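Local coordinates for sortase-like protein (PDB 3RE9) that probably acts as a class C sortase, a transpeptidase of the family that joins pilin subunits covalently into pili, at residues E121-E126 against G169-Y174; L56-G61 against K69-L74; D128-A133 against H163-R168; G45-P50 against F114-I119; T62-L67 against T91-L96. All coordinates share one frame; numbering follows the deposited sequence.

Contact 1: residues E121-E126 against G169-Y174; sequences ETLAYE and GHRIPY
Glu126, Arg171 and Ala124 bury the most surface where 121-126 meets the antiparallel segment 169-174. Glu126 lies alongside His170 with its CB over one face of the imidazole, 4.3 Å from the ring centroid, while its N donates to His170 O (3.0 Å) and its O accepts from His170 N. Beyond Tyr125 and Arg171 the pairing becomes less regular. Ile172 N still gives an almost straight bond of 2.9 Å to Ala124 O, but the opposite link is made through a water that accepts from Ala124 N and Arg171 NE and donates to Ile172 O. Bent at chi2 (80°), the Arg171 chain brings CD over the face of the Tyr125 ring, 4.2 Å from the centroid, and carries the guanidinium to Leu123, whose CD2 sits over its centre, 3.3 Å above the plane. Further on, Thr122 CG2 rests on one face of the Tyr174 ring. Asp148 unites the polar ends, in a salt bridge with Arg171 NH1 and a hydrogen bond with Tyr125 OH. In the sortase beta-barrel, strand 122-133 lies between strands 113-117 and 163-172, and strand 163-172 pairs on its far edge with strand 148-156.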
# COMPACT_ATOMS: atom_id res chain seq x y z
N GLU A 121 10.05 -5.12 -9.66
CA GLU A 121 10.65 -3.80 -9.63
C GLU A 121 10.67 -3.23 -8.26
O GLU A 121 9.88 -3.58 -7.40
CB GLU A 121 9.73 -2.80 -10.35
CG GLU A 121 9.98 -2.59 -11.78
CD GLU A 121 9.04 -1.56 -12.33
OE1 GLU A 121 7.79 -1.72 -12.23
OE2 GLU A 121 9.59 -0.57 -12.88
N THR A 122 11.56 -2.25 -8.12
CA THR A 122 11.47 -1.23 -7.10
C THR A 122 10.64 -0.08 -7.66
O THR A 122 10.87 0.38 -8.79
CB THR A 122 12.86 -0.74 -6.71
OG1 THR A 122 13.57 -1.85 -6.16
CG2 THR A 122 12.79 0.36 -5.67
N LEU A 123 9.67 0.35 -6.85
CA LEU A 123 8.89 1.55 -7.10
C LEU A 123 9.25 2.62 -6.08
O LEU A 123 9.37 2.33 -4.90
CB LEU A 123 7.39 1.25 -7.01
CG LEU A 123 6.82 0.04 -7.73
CD1 LEU A 123 5.54 -0.33 -7.03
CD2 LEU A 123 6.59 0.39 -9.20
N ALA A 124 9.40 3.85 -6.55
CA ALA A 124 9.80 4.97 -5.73
C ALA A 124 8.66 5.96 -5.60
O ALA A 124 8.04 6.32 -6.59
CB ALA A 124 11.03 5.64 -6.34
N TYR A 125 8.36 6.38 -4.38
CA TYR A 125 7.32 7.39 -4.12
C TYR A 125 7.92 8.50 -3.29
O TYR A 125 8.76 8.24 -2.42
CB TYR A 125 6.07 6.79 -3.42
CG TYR A 125 5.32 5.83 -4.30
CD1 TYR A 125 5.75 4.51 -4.44
CD2 TYR A 125 4.21 6.23 -5.03
CE1 TYR A 125 5.11 3.61 -5.25
CE2 TYR A 125 3.54 5.35 -5.86
CZ TYR A 125 4.01 4.03 -5.98
OH TYR A 125 3.37 3.11 -6.80
N GLU A 126 7.52 9.74 -3.58
CA GLU A 126 7.95 10.91 -2.84
C GLU A 126 6.80 11.43 -1.98
O GLU A 126 5.74 11.82 -2.52
CB GLU A 126 8.42 11.99 -3.81
CG GLU A 126 9.09 13.22 -3.16
CD GLU A 126 9.57 14.22 -4.20
OE1 GLU A 126 10.51 13.88 -4.98
OE2 GLU A 126 9.01 15.34 -4.26
N GLY A 169 2.72 9.37 -0.82
CA GLY A 169 3.69 9.76 -1.83
C GLY A 169 3.14 9.59 -3.23
O GLY A 169 2.33 8.72 -3.44
N HIS A 170 3.59 10.41 -4.18
CA HIS A 170 3.28 10.22 -5.62
C HIS A 170 4.43 9.44 -6.27
O HIS A 170 5.57 9.49 -5.80
CB HIS A 170 3.04 11.55 -6.36
CG HIS A 170 4.22 12.49 -6.33
ND1 HIS A 170 4.38 13.46 -5.36
CD2 HIS A 170 5.30 12.58 -7.14
CE1 HIS A 170 5.51 14.11 -5.58
NE2 HIS A 170 6.09 13.60 -6.65
N ARG A 171 4.14 8.70 -7.33
CA ARG A 171 5.17 7.93 -8.01
C ARG A 171 6.24 8.85 -8.57
O ARG A 171 5.92 9.88 -9.15
CB ARG A 171 4.54 7.11 -9.13
CG ARG A 171 5.49 6.23 -9.88
CD ARG A 171 5.80 4.93 -9.14
NE ARG A 171 6.61 4.09 -10.03
CZ ARG A 171 6.11 3.27 -10.95
NH1 ARG A 171 4.80 3.13 -11.10
NH2 ARG A 171 6.93 2.57 -11.71
N ILE A 172 7.50 8.51 -8.37
CA ILE A 172 8.59 9.23 -9.03
C ILE A 172 9.46 8.21 -9.81
O ILE A 172 9.41 7.00 -9.51
CB ILE A 172 9.42 10.14 -8.05
CG1 ILE A 172 9.98 9.34 -6.87
CG2 ILE A 172 8.55 11.26 -7.50
CD1 ILE A 172 11.31 9.88 -6.30
N PRO A 173 10.20 8.67 -10.84
CA PRO A 173 11.09 7.76 -11.53
C PRO A 173 12.14 7.13 -10.61
O PRO A 173 12.65 7.76 -9.68
CB PRO A 173 11.76 8.66 -12.57
CG PRO A 173 10.77 9.71 -12.81
CD PRO A 173 10.24 10.01 -11.47
N TYR A 174 12.43 5.86 -10.88
CA TYR A 174 13.46 5.13 -10.16
C TYR A 174 14.64 4.83 -11.09
O TYR A 174 14.53 4.03 -12.02
CB TYR A 174 12.89 3.86 -9.56
CG TYR A 174 13.93 3.01 -8.90
CD1 TYR A 174 14.43 3.35 -7.64
CD2 TYR A 174 14.42 1.88 -9.52
CE1 TYR A 174 15.40 2.58 -7.04
CE2 TYR A 174 15.38 1.10 -8.92
CZ TYR A 174 15.86 1.45 -7.69
OH TYR A 174 16.81 0.66 -7.10
O HOH W 1 10.31 2.42 -11.33
O HOH W 2 9.40 4.23 -9.38

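Contact 2: residues L56-G61 against K69-L74; sequences LPVYAG and KGVGHL
Tyr59, near the end of the first strand, and Lys69, just before the second, cross at about a right angle in a beta-alpha-beta crossover, in which strand 54-60, helix 64-69 and strand 71-73 follow one another and the two strands run parallel, their short axes 33° apart. Tyr59 can be followed outward. Its CB passes 3.9 Å from Val71 O, and CD1 keeps the same carbonyl at the ring edge. CE1 next comes near Gly70 CA, again at the edge. Lys69 takes one face of the ring, its CE standing over the centre, 3.5 Å above the plane and nearest to Tyr59 CZ at 3.6 Å. At the tip, Tyr59 OH still has this methylene within 4.1 Å. Lys69 NZ adds a cation-pi interaction, 4.2 Å from the ring centroid; beyond CG the lysine is extended, which lays its last carbons across the aromatic face.

The backbones are joined by three bonds: Val71 N to Pro57 O, Tyr59 N to Val71 O and His73 N to Tyr59 O. His73 itself turns its imidazole away, to Tyr34 OH and Ser78 O. On the face away from the tyrosine, Val71 packs against both Val58 and Leu56, and against Leu90 of strand 86-91. Val58 CG2 lies 4.1 Å from Val71 CB, while Val71 CG2 is 3.7 Å from Leu56 CB and just as near Leu56 CD1.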
# COMPACT_ATOMS: atom_id res chain seq x y z
N LEU A 56 10.72 -3.63 5.67
CA LEU A 56 9.82 -4.64 6.22
C LEU A 56 9.15 -5.42 5.09
O LEU A 56 8.90 -4.83 4.02
CB LEU A 56 8.75 -4.00 7.13
CG LEU A 56 9.22 -3.33 8.43
CD1 LEU A 56 8.12 -2.49 9.03
CD2 LEU A 56 9.76 -4.35 9.46
N PRO A 57 8.88 -6.72 5.32
CA PRO A 57 8.09 -7.54 4.40
C PRO A 57 6.61 -7.12 4.35
O PRO A 57 5.98 -6.91 5.39
CB PRO A 57 8.22 -8.96 4.99
CG PRO A 57 8.60 -8.75 6.46
CD PRO A 57 9.35 -7.47 6.51
N VAL A 58 6.07 -7.03 3.14
CA VAL A 58 4.68 -6.67 2.92
C VAL A 58 3.87 -7.90 2.54
O VAL A 58 4.28 -8.66 1.66
CB VAL A 58 4.57 -5.57 1.81
CG1 VAL A 58 3.12 -5.13 1.58
CG2 VAL A 58 5.43 -4.41 2.17
N TYR A 59 2.71 -8.08 3.17
CA TYR A 59 1.88 -9.28 2.95
C TYR A 59 0.47 -8.87 2.54
O TYR A 59 0.05 -7.76 2.82
CB TYR A 59 1.81 -10.15 4.22
CG TYR A 59 3.14 -10.63 4.73
CD1 TYR A 59 3.87 -9.86 5.63
CD2 TYR A 59 3.67 -11.85 4.31
CE1 TYR A 59 5.11 -10.27 6.10
CE2 TYR A 59 4.93 -12.30 4.78
CZ TYR A 59 5.64 -11.49 5.68
OH TYR A 59 6.87 -11.89 6.17
N ALA A 60 -0.26 -9.75 1.88
CA ALA A 60 -1.61 -9.40 1.44
C ALA A 60 -2.55 -9.43 2.63
O ALA A 60 -2.50 -10.39 3.43
CB ALA A 60 -2.09 -10.32 0.34
N GLY A 61 -3.38 -8.38 2.75
CA GLY A 61 -4.37 -8.25 3.82
C GLY A 61 -3.86 -7.68 5.13
O GLY A 61 -2.66 -7.51 5.33
N LYS A 69 3.76 -9.82 12.22
CA LYS A 69 5.09 -10.09 11.66
C LYS A 69 5.58 -9.11 10.59
O LYS A 69 6.73 -9.21 10.16
CB LYS A 69 5.13 -11.50 11.09
CG LYS A 69 4.11 -11.71 10.00
CD LYS A 69 4.28 -13.00 9.29
CE LYS A 69 3.41 -13.00 8.07
NZ LYS A 69 3.32 -14.38 7.54
N GLY A 70 4.75 -8.17 10.15
CA GLY A 70 5.21 -7.22 9.13
C GLY A 70 4.19 -6.18 8.73
O GLY A 70 3.36 -5.75 9.56
N VAL A 71 4.24 -5.79 7.45
CA VAL A 71 3.33 -4.79 6.87
C VAL A 71 2.19 -5.46 6.09
O VAL A 71 2.41 -6.46 5.39
CB VAL A 71 4.11 -3.78 5.96
CG1 VAL A 71 3.19 -2.78 5.31
CG2 VAL A 71 5.21 -3.07 6.78
N GLY A 72 0.99 -4.90 6.21
CA GLY A 72 -0.22 -5.41 5.55
C GLY A 72 -0.76 -4.49 4.47
O GLY A 72 -0.75 -3.27 4.61
N HIS A 73 -1.22 -5.09 3.38
CA HIS A 73 -1.85 -4.39 2.27
C HIS A 73 -3.33 -4.29 2.57
O HIS A 73 -3.99 -5.30 2.81
CB HIS A 73 -1.65 -5.16 0.97
CG HIS A 73 -2.51 -4.67 -0.15
ND1 HIS A 73 -3.65 -5.32 -0.56
CD2 HIS A 73 -2.40 -3.57 -0.94
CE1 HIS A 73 -4.22 -4.64 -1.53
NE2 HIS A 73 -3.49 -3.57 -1.78
N LEU A 74 -3.83 -3.06 2.57
CA LEU A 74 -5.20 -2.78 2.95
C LEU A 74 -6.15 -3.32 1.90
O LEU A 74 -6.19 -2.82 0.76
CB LEU A 74 -5.41 -1.27 3.16
CG LEU A 74 -6.77 -0.80 3.71
CD1 LEU A 74 -7.10 -1.48 5.06
CD2 LEU A 74 -6.79 0.70 3.88

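Contact 3: residues D128-A133 against H163-R168; sequences DQIVVA and HRLLVR
Arg168, which buries the most surface here, is held by Asp128 and Gln129 together. Its NE donates to Asp128 OD1 (2.9 Å) in a salt bridge, meeting the oxygen on its syn side and close to the carboxylate plane. The Gln129 amide stacks on the guanidinium with the two planes 20° apart, OE1 being 3.4 Å above the plane and toward its rim. Two torsions bring these groups together: Asp128 carries CG between its backbone N and carbonyl carbon (chi1 73°), and the arginine chain bends at chi3.

The backbone sets up this grouping. Asp128 N and Gln129 N both point to Arg168 O, the first at 2.8 Å and the second weakly at 3.4 Å, while Arg168 N returns a bond to Gln129 O. Regular antiparallel pairing follows, with Val131 and Ala133 in hydrogen-bonded pairs with Leu166 and Arg164.

Apolar side chains meet on both faces. On one, Ile130 CG2 lies 3.6 Å from Leu165 CD1 and its CG1 meets Val167 CG1; Val132 reaches the same leucine. On the other, shared with Gln129 and Arg168, Leu166 packs its CG against Val131 CG1, backed by Leu141 and Leu153.

Further out, Glu140 accepts from Gln129 NE2, which also donates to a water (3.0 Å) that in turn bonds Leu166 O, so the amide is steadied above the arginine. Two residues facing one across an antiparallel pair make a classic beta bulge, here within the beta-barrel of the sortase fold.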
# COMPACT_ATOMS: atom_id res chain seq x y z
N ASP A 128 4.25 13.58 -0.44
CA ASP A 128 3.66 14.88 -0.78
C ASP A 128 2.51 15.36 0.14
O ASP A 128 2.01 16.48 -0.05
CB ASP A 128 3.22 14.90 -2.24
CG ASP A 128 1.96 14.06 -2.50
OD1 ASP A 128 1.55 13.29 -1.61
OD2 ASP A 128 1.39 14.16 -3.61
N GLN A 129 2.11 14.52 1.12
CA GLN A 129 1.00 14.81 2.04
C GLN A 129 0.97 13.89 3.27
O GLN A 129 1.05 12.68 3.15
CB GLN A 129 -0.33 14.74 1.30
CG GLN A 129 -1.55 14.87 2.17
CD GLN A 129 -2.83 14.82 1.36
OE1 GLN A 129 -3.06 15.71 0.54
NE2 GLN A 129 -3.64 13.78 1.56
N ILE A 130 0.87 14.49 4.45
CA ILE A 130 0.77 13.76 5.71
C ILE A 130 -0.49 14.29 6.40
O ILE A 130 -0.68 15.50 6.54
CB ILE A 130 2.03 13.92 6.59
CG1 ILE A 130 3.22 13.30 5.87
CG2 ILE A 130 1.85 13.28 7.98
CD1 ILE A 130 4.53 13.88 6.31
N VAL A 131 -1.35 13.36 6.79
CA VAL A 131 -2.67 13.68 7.30
C VAL A 131 -2.87 12.82 8.56
O VAL A 131 -2.48 11.66 8.60
CB VAL A 131 -3.75 13.44 6.20
CG1 VAL A 131 -5.10 13.05 6.77
CG2 VAL A 131 -3.91 14.68 5.32
N VAL A 132 -3.42 13.43 9.60
CA VAL A 132 -3.93 12.70 10.75
C VAL A 132 -5.45 12.69 10.62
O VAL A 132 -6.09 13.75 10.70
CB VAL A 132 -3.43 13.30 12.09
CG1 VAL A 132 -4.13 12.66 13.30
CG2 VAL A 132 -1.92 13.14 12.20
N ALA A 133 -6.01 11.51 10.38
CA ALA A 133 -7.46 11.33 10.19
C ALA A 133 -8.09 10.40 11.23
O ALA A 133 -7.42 9.56 11.83
CB ALA A 133 -7.75 10.82 8.78
N HIS A 163 -6.66 7.98 16.32
CA HIS A 163 -6.59 8.45 14.91
C HIS A 163 -5.69 7.56 14.07
O HIS A 163 -5.13 6.59 14.56
CB HIS A 163 -6.08 9.91 14.84
CG HIS A 163 -7.04 10.91 15.40
ND1 HIS A 163 -7.35 10.96 16.74
CD2 HIS A 163 -7.77 11.87 14.80
CE1 HIS A 163 -8.24 11.92 16.94
NE2 HIS A 163 -8.51 12.49 15.78
N ARG A 164 -5.57 7.88 12.79
CA ARG A 164 -4.63 7.21 11.89
C ARG A 164 -3.70 8.25 11.29
O ARG A 164 -4.12 9.39 11.05
CB ARG A 164 -5.35 6.50 10.75
CG ARG A 164 -6.35 5.45 11.18
CD ARG A 164 -5.66 4.26 11.84
NE ARG A 164 -6.60 3.29 12.41
CZ ARG A 164 -7.13 3.37 13.63
NH1 ARG A 164 -6.82 4.39 14.43
NH2 ARG A 164 -7.98 2.44 14.04
N LEU A 165 -2.45 7.86 11.05
CA LEU A 165 -1.50 8.66 10.33
C LEU A 165 -1.41 8.19 8.86
O LEU A 165 -1.05 7.05 8.61
CB LEU A 165 -0.13 8.56 11.01
CG LEU A 165 1.08 9.23 10.40
CD1 LEU A 165 0.83 10.72 10.28
CD2 LEU A 165 2.24 8.96 11.28
N LEU A 166 -1.72 9.10 7.91
CA LEU A 166 -1.72 8.81 6.49
C LEU A 166 -0.59 9.54 5.80
O LEU A 166 -0.70 10.75 5.51
CB LEU A 166 -3.05 9.24 5.81
CG LEU A 166 -4.43 8.95 6.39
CD1 LEU A 166 -5.45 9.06 5.31
CD2 LEU A 166 -4.48 7.58 6.99
N VAL A 167 0.48 8.81 5.53
CA VAL A 167 1.66 9.35 4.85
C VAL A 167 1.65 8.96 3.37
O VAL A 167 1.86 7.80 3.05
CB VAL A 167 2.94 8.87 5.54
CG1 VAL A 167 4.12 9.63 5.02
CG2 VAL A 167 2.80 9.07 7.04
N ARG A 168 1.43 9.94 2.49
CA ARG A 168 1.19 9.69 1.07
C ARG A 168 2.31 10.19 0.15
O ARG A 168 2.77 11.30 0.31
CB ARG A 168 -0.11 10.36 0.63
CG ARG A 168 -0.50 9.99 -0.82
CD ARG A 168 -1.60 10.86 -1.34
NE ARG A 168 -1.17 12.24 -1.57
CZ ARG A 168 -1.94 13.16 -2.13
NH1 ARG A 168 -3.17 12.85 -2.52
NH2 ARG A 168 -1.52 14.40 -2.30
O HOH W 3 -2.28 11.67 3.18

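Contact 4: residues G45-P50 against F114-I119; sequences GYVEIP and FYIHNI
Tyr46 and Glu48 form antiparallel hydrogen-bonded pairs with His117 and Tyr115, and Val47 forms the non-hydrogen-bonded pair with Ile116 between them, the two short strand axes running 169° apart. Beside the Tyr46 pair, Gly45 CA approaches His117 O at 3.2 Å.

On the face that carries Glu48, the glutamate is extended, and OE1 reaches diagonally to the neighbouring pair to accept from His117 NE2 at 3.0 Å. The donor meets this oxygen on the anti side, 27° out of the carboxylate plane. Because His117 ND1 is bonded to Thr122 OG1, both nitrogens of the imidazole are engaged, which should fix the rotation of the ring. Tyr46 CB lies at the edge of the same ring, 4.0 Å from His117 CD2. Two residues after Glu48, Pro50 CG comes to the edge of the Tyr115 ring, 3.7 Å from Tyr115 CE1.

The other face is apolar. Val47 directs CG2 anti to its own N, and this methyl sits 3.4 Å from Tyr115 O, with Ile116 CG1 and Phe114 CD2 each at 4.2 Å. Ile49 runs beside Phe114, its CG1 3.9 Å from Phe114 CB, and Leu152 of strand 148-156 packs on Val47, Ile49 and Phe114.

Strand 43-49 pairs on its other edge with strand 54-60, and strand 113-117 with strand 122-133, so this contact closes the sortase beta-barrel, joining the two strands that end the order across the sheet.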
# COMPACT_ATOMS: atom_id res chain seq x y z
N GLY A 45 6.14 -8.38 -1.12
CA GLY A 45 7.50 -7.83 -1.29
C GLY A 45 7.99 -7.10 -0.05
O GLY A 45 7.89 -7.61 1.07
N TYR A 46 8.51 -5.90 -0.26
CA TYR A 46 9.07 -5.09 0.83
C TYR A 46 8.69 -3.60 0.67
O TYR A 46 8.57 -3.10 -0.44
CB TYR A 46 10.60 -5.25 0.90
CG TYR A 46 11.06 -6.65 1.30
CD1 TYR A 46 11.27 -7.64 0.34
CD2 TYR A 46 11.29 -6.97 2.64
CE1 TYR A 46 11.68 -8.93 0.71
CE2 TYR A 46 11.69 -8.24 3.03
CZ TYR A 46 11.90 -9.21 2.06
OH TYR A 46 12.30 -10.47 2.45
N VAL A 47 8.49 -2.92 1.79
CA VAL A 47 8.55 -1.47 1.80
C VAL A 47 9.81 -1.03 2.55
O VAL A 47 10.14 -1.56 3.62
CB VAL A 47 7.22 -0.80 2.32
CG1 VAL A 47 6.90 -1.20 3.77
CG2 VAL A 47 7.21 0.73 2.10
N GLU A 48 10.55 -0.11 1.95
CA GLU A 48 11.74 0.47 2.58
C GLU A 48 11.60 1.97 2.74
O GLU A 48 11.29 2.67 1.79
CB GLU A 48 12.95 0.19 1.71
CG GLU A 48 14.25 0.78 2.25
CD GLU A 48 15.43 0.44 1.37
OE1 GLU A 48 15.29 -0.51 0.55
OE2 GLU A 48 16.47 1.13 1.50
N ILE A 49 11.83 2.46 3.96
CA ILE A 49 11.89 3.91 4.22
C ILE A 49 13.27 4.31 4.81
O ILE A 49 13.47 4.23 6.03
CB ILE A 49 10.72 4.38 5.09
CG1 ILE A 49 9.44 3.65 4.67
CG2 ILE A 49 10.55 5.87 4.96
CD1 ILE A 49 8.61 3.15 5.80
N PRO A 50 14.20 4.73 3.94
CA PRO A 50 15.62 4.94 4.28
C PRO A 50 15.89 5.87 5.47
O PRO A 50 16.74 5.56 6.30
CB PRO A 50 16.21 5.53 3.00
CG PRO A 50 15.24 5.13 1.91
CD PRO A 50 13.91 5.04 2.53
N PHE A 114 10.10 6.83 -0.26
CA PHE A 114 10.00 5.43 0.10
C PHE A 114 9.88 4.57 -1.15
O PHE A 114 9.57 5.08 -2.24
CB PHE A 114 8.91 5.16 1.16
CG PHE A 114 7.51 5.43 0.71
CD1 PHE A 114 6.91 6.68 0.96
CD2 PHE A 114 6.74 4.41 0.09
CE1 PHE A 114 5.56 6.94 0.56
CE2 PHE A 114 5.41 4.65 -0.31
CZ PHE A 114 4.83 5.92 -0.10
N TYR A 115 10.22 3.29 -0.99
CA TYR A 115 10.23 2.30 -2.06
C TYR A 115 9.37 1.11 -1.68
O TYR A 115 9.33 0.70 -0.50
CB TYR A 115 11.66 1.79 -2.36
CG TYR A 115 12.66 2.90 -2.52
CD1 TYR A 115 13.53 3.23 -1.47
CD2 TYR A 115 12.69 3.67 -3.69
CE1 TYR A 115 14.43 4.30 -1.59
CE2 TYR A 115 13.57 4.74 -3.81
CZ TYR A 115 14.45 5.05 -2.77
OH TYR A 115 15.34 6.10 -2.91
N ILE A 116 8.68 0.59 -2.70
CA ILE A 116 8.03 -0.68 -2.60
C ILE A 116 8.74 -1.60 -3.57
O ILE A 116 8.81 -1.32 -4.76
CB ILE A 116 6.52 -0.57 -2.90
CG1 ILE A 116 5.82 0.32 -1.84
CG2 ILE A 116 5.88 -1.98 -3.01
CD1 ILE A 116 4.35 0.59 -2.15
N HIS A 117 9.29 -2.69 -3.03
CA HIS A 117 10.02 -3.68 -3.82
C HIS A 117 9.13 -4.90 -4.11
O HIS A 117 8.81 -5.67 -3.20
CB HIS A 117 11.26 -4.16 -3.07
CG HIS A 117 12.19 -3.06 -2.63
ND1 HIS A 117 13.05 -2.42 -3.49
CD2 HIS A 117 12.45 -2.56 -1.40
CE1 HIS A 117 13.77 -1.54 -2.82
NE2 HIS A 117 13.43 -1.60 -1.55
N ASN A 118 8.70 -5.07 -5.35
CA ASN A 118 7.86 -6.21 -5.68
C ASN A 118 8.67 -7.17 -6.52
O ASN A 118 9.88 -7.00 -6.65
CB ASN A 118 6.48 -5.81 -6.29
CG ASN A 118 6.59 -4.98 -7.61
OD1 ASN A 118 7.35 -5.29 -8.50
ND2 ASN A 118 5.77 -3.95 -7.71
N ILE A 119 8.04 -8.20 -7.06
CA ILE A 119 8.77 -9.24 -7.75
C ILE A 119 9.29 -8.72 -9.09
O ILE A 119 10.18 -9.32 -9.67
CB ILE A 119 7.91 -10.55 -7.90
CG1 ILE A 119 8.78 -11.76 -8.30
CG2 ILE A 119 6.70 -10.32 -8.85
CD1 ILE A 119 9.78 -12.25 -7.19

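Contact 5: residues T62-L67 against T91-L96; sequences TSETVL and TAHTGL
Thr62 opens the contact with its methyl, CG2, pressed against Thr91 CG2 at 3.3 Å, while their hydroxyls turn to other partners, Glu75 for Thr62 and the carbonyl of Leu153 for Thr91. A short helix then begins after Ser63 at its N-cap. Glu64, in its first turn, bends at chi2 (59°) and brings OE2 to the edge of the His93 imidazole, where NE2 donates across 2.7 Å with an angle of 161°, a His-carboxylate hydrogen bond. The oxygen uses its syn lone pair, and carboxylate and ring are nearly coplanar. Gln68 NE2 also bonds this OE2, so OE2 is gripped by two donors.

Leu67, one turn on, touches both Thr91 and His93. Its CB is 3.5 Å from His93 NE2 and its CD1 3.9 Å from His93 CE1, whereas CD2 turns toward Thr91, 3.8 Å from its O. At the backbone a water donates to Leu67 O (2.6 Å) and accepts from His93 N (3.2 Å), bridging the helix and the loop.

This surface contact sets helix 64-69, the crossover between strands 54-60 and 71-73, against the loop leaving strand 86-91, a strand that pairs with strands 71-73 and 148-156.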
# COMPACT_ATOMS: atom_id res chain seq x y z
N THR A 62 -4.79 -7.35 6.01
CA THR A 62 -4.49 -6.77 7.31
C THR A 62 -4.92 -7.72 8.44
O THR A 62 -5.36 -7.29 9.50
CB THR A 62 -5.16 -5.41 7.48
OG1 THR A 62 -6.57 -5.56 7.27
CG2 THR A 62 -4.61 -4.40 6.50
N SER A 63 -4.81 -9.02 8.21
CA SER A 63 -5.04 -9.98 9.28
C SER A 63 -4.01 -9.82 10.40
O SER A 63 -2.93 -9.27 10.18
CB SER A 63 -5.05 -11.41 8.73
OG SER A 63 -3.77 -11.82 8.31
N GLU A 64 -4.32 -10.31 11.59
CA GLU A 64 -3.35 -10.19 12.68
C GLU A 64 -2.11 -11.06 12.51
O GLU A 64 -1.04 -10.73 13.06
CB GLU A 64 -3.99 -10.34 14.06
CG GLU A 64 -3.20 -9.60 15.16
CD GLU A 64 -3.03 -8.07 14.95
OE1 GLU A 64 -4.01 -7.36 14.55
OE2 GLU A 64 -1.91 -7.58 15.22
N THR A 65 -2.23 -12.14 11.73
CA THR A 65 -1.07 -12.95 11.30
C THR A 65 -0.08 -12.04 10.61
O THR A 65 1.11 -12.08 10.90
CB THR A 65 -1.45 -14.06 10.29
OG1 THR A 65 -2.56 -14.81 10.78
CG2 THR A 65 -0.30 -15.01 10.08
N VAL A 66 -0.58 -11.24 9.68
CA VAL A 66 0.24 -10.32 8.92
C VAL A 66 0.78 -9.20 9.80
O VAL A 66 1.99 -8.94 9.80
CB VAL A 66 -0.54 -9.79 7.71
CG1 VAL A 66 0.03 -8.49 7.20
CG2 VAL A 66 -0.57 -10.86 6.60
N LEU A 67 -0.12 -8.57 10.57
CA LEU A 67 0.22 -7.36 11.30
C LEU A 67 1.14 -7.60 12.49
O LEU A 67 1.80 -6.66 12.98
CB LEU A 67 -1.05 -6.58 11.68
CG LEU A 67 -1.94 -6.02 10.55
CD1 LEU A 67 -2.97 -5.08 11.08
CD2 LEU A 67 -1.14 -5.31 9.46
N THR A 91 -0.06 -0.97 5.56
CA THR A 91 -0.31 -0.64 6.98
C THR A 91 0.53 -1.47 7.96
O THR A 91 0.89 -2.60 7.66
CB THR A 91 -1.83 -0.72 7.29
OG1 THR A 91 -2.08 -0.16 8.58
CG2 THR A 91 -2.33 -2.13 7.26
N ALA A 92 0.89 -0.89 9.11
CA ALA A 92 1.57 -1.62 10.21
C ALA A 92 1.32 -0.92 11.52
O ALA A 92 0.98 0.26 11.54
CB ALA A 92 3.04 -1.76 9.98
N HIS A 93 1.52 -1.66 12.62
CA HIS A 93 1.38 -1.17 13.99
C HIS A 93 2.47 -0.20 14.46
O HIS A 93 3.63 -0.24 14.02
CB HIS A 93 1.38 -2.35 14.97
CG HIS A 93 0.21 -3.29 14.83
ND1 HIS A 93 -1.09 -2.85 14.70
CD2 HIS A 93 0.15 -4.64 14.87
CE1 HIS A 93 -1.90 -3.90 14.63
NE2 HIS A 93 -1.17 -4.99 14.74
N THR A 94 2.07 0.66 15.40
CA THR A 94 2.90 1.58 16.14
C THR A 94 2.71 1.24 17.63
O THR A 94 1.57 1.09 18.11
CB THR A 94 2.45 3.04 15.88
OG1 THR A 94 2.96 3.47 14.61
CG2 THR A 94 2.95 3.98 16.93
N GLY A 95 3.82 1.07 18.34
CA GLY A 95 3.77 0.82 19.78
C GLY A 95 3.51 -0.61 20.18
O GLY A 95 3.06 -0.86 21.30
N LEU A 96 3.76 -1.55 19.26
CA LEU A 96 3.70 -2.99 19.54
C LEU A 96 5.07 -3.34 20.10
O LEU A 96 6.10 -2.95 19.50
CB LEU A 96 3.39 -3.82 18.27
CG LEU A 96 2.89 -5.27 18.43
CD1 LEU A 96 1.43 -5.36 18.89
CD2 LEU A 96 3.07 -6.07 17.15
O HOH W 4 1.99 -4.57 11.37

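Overall arrangement
From the N terminus, segment 45-50 opens contact 4, which closes at 114-119 and closes the beta-barrel by joining strand 43-49 to strand 113-117. Two contacts nest inside that loop. Contact 2 pairs 56-61 with 69-74 across a helical crossover, and contact 5 ties the start of that helix, 62-67, to 91-96; their segments alternate, so the two cross, and Gly72 pairs with Thr91 between them. After contact 4 closes, the long antiparallel pairing of strands 122-133 and 163-172 begins: contact 1 spans its outer end, and contact 3 nests within. Contacts 1 and 4 touch through neighbouring strands 113-117 and 122-133, their centres about 10 Å apart.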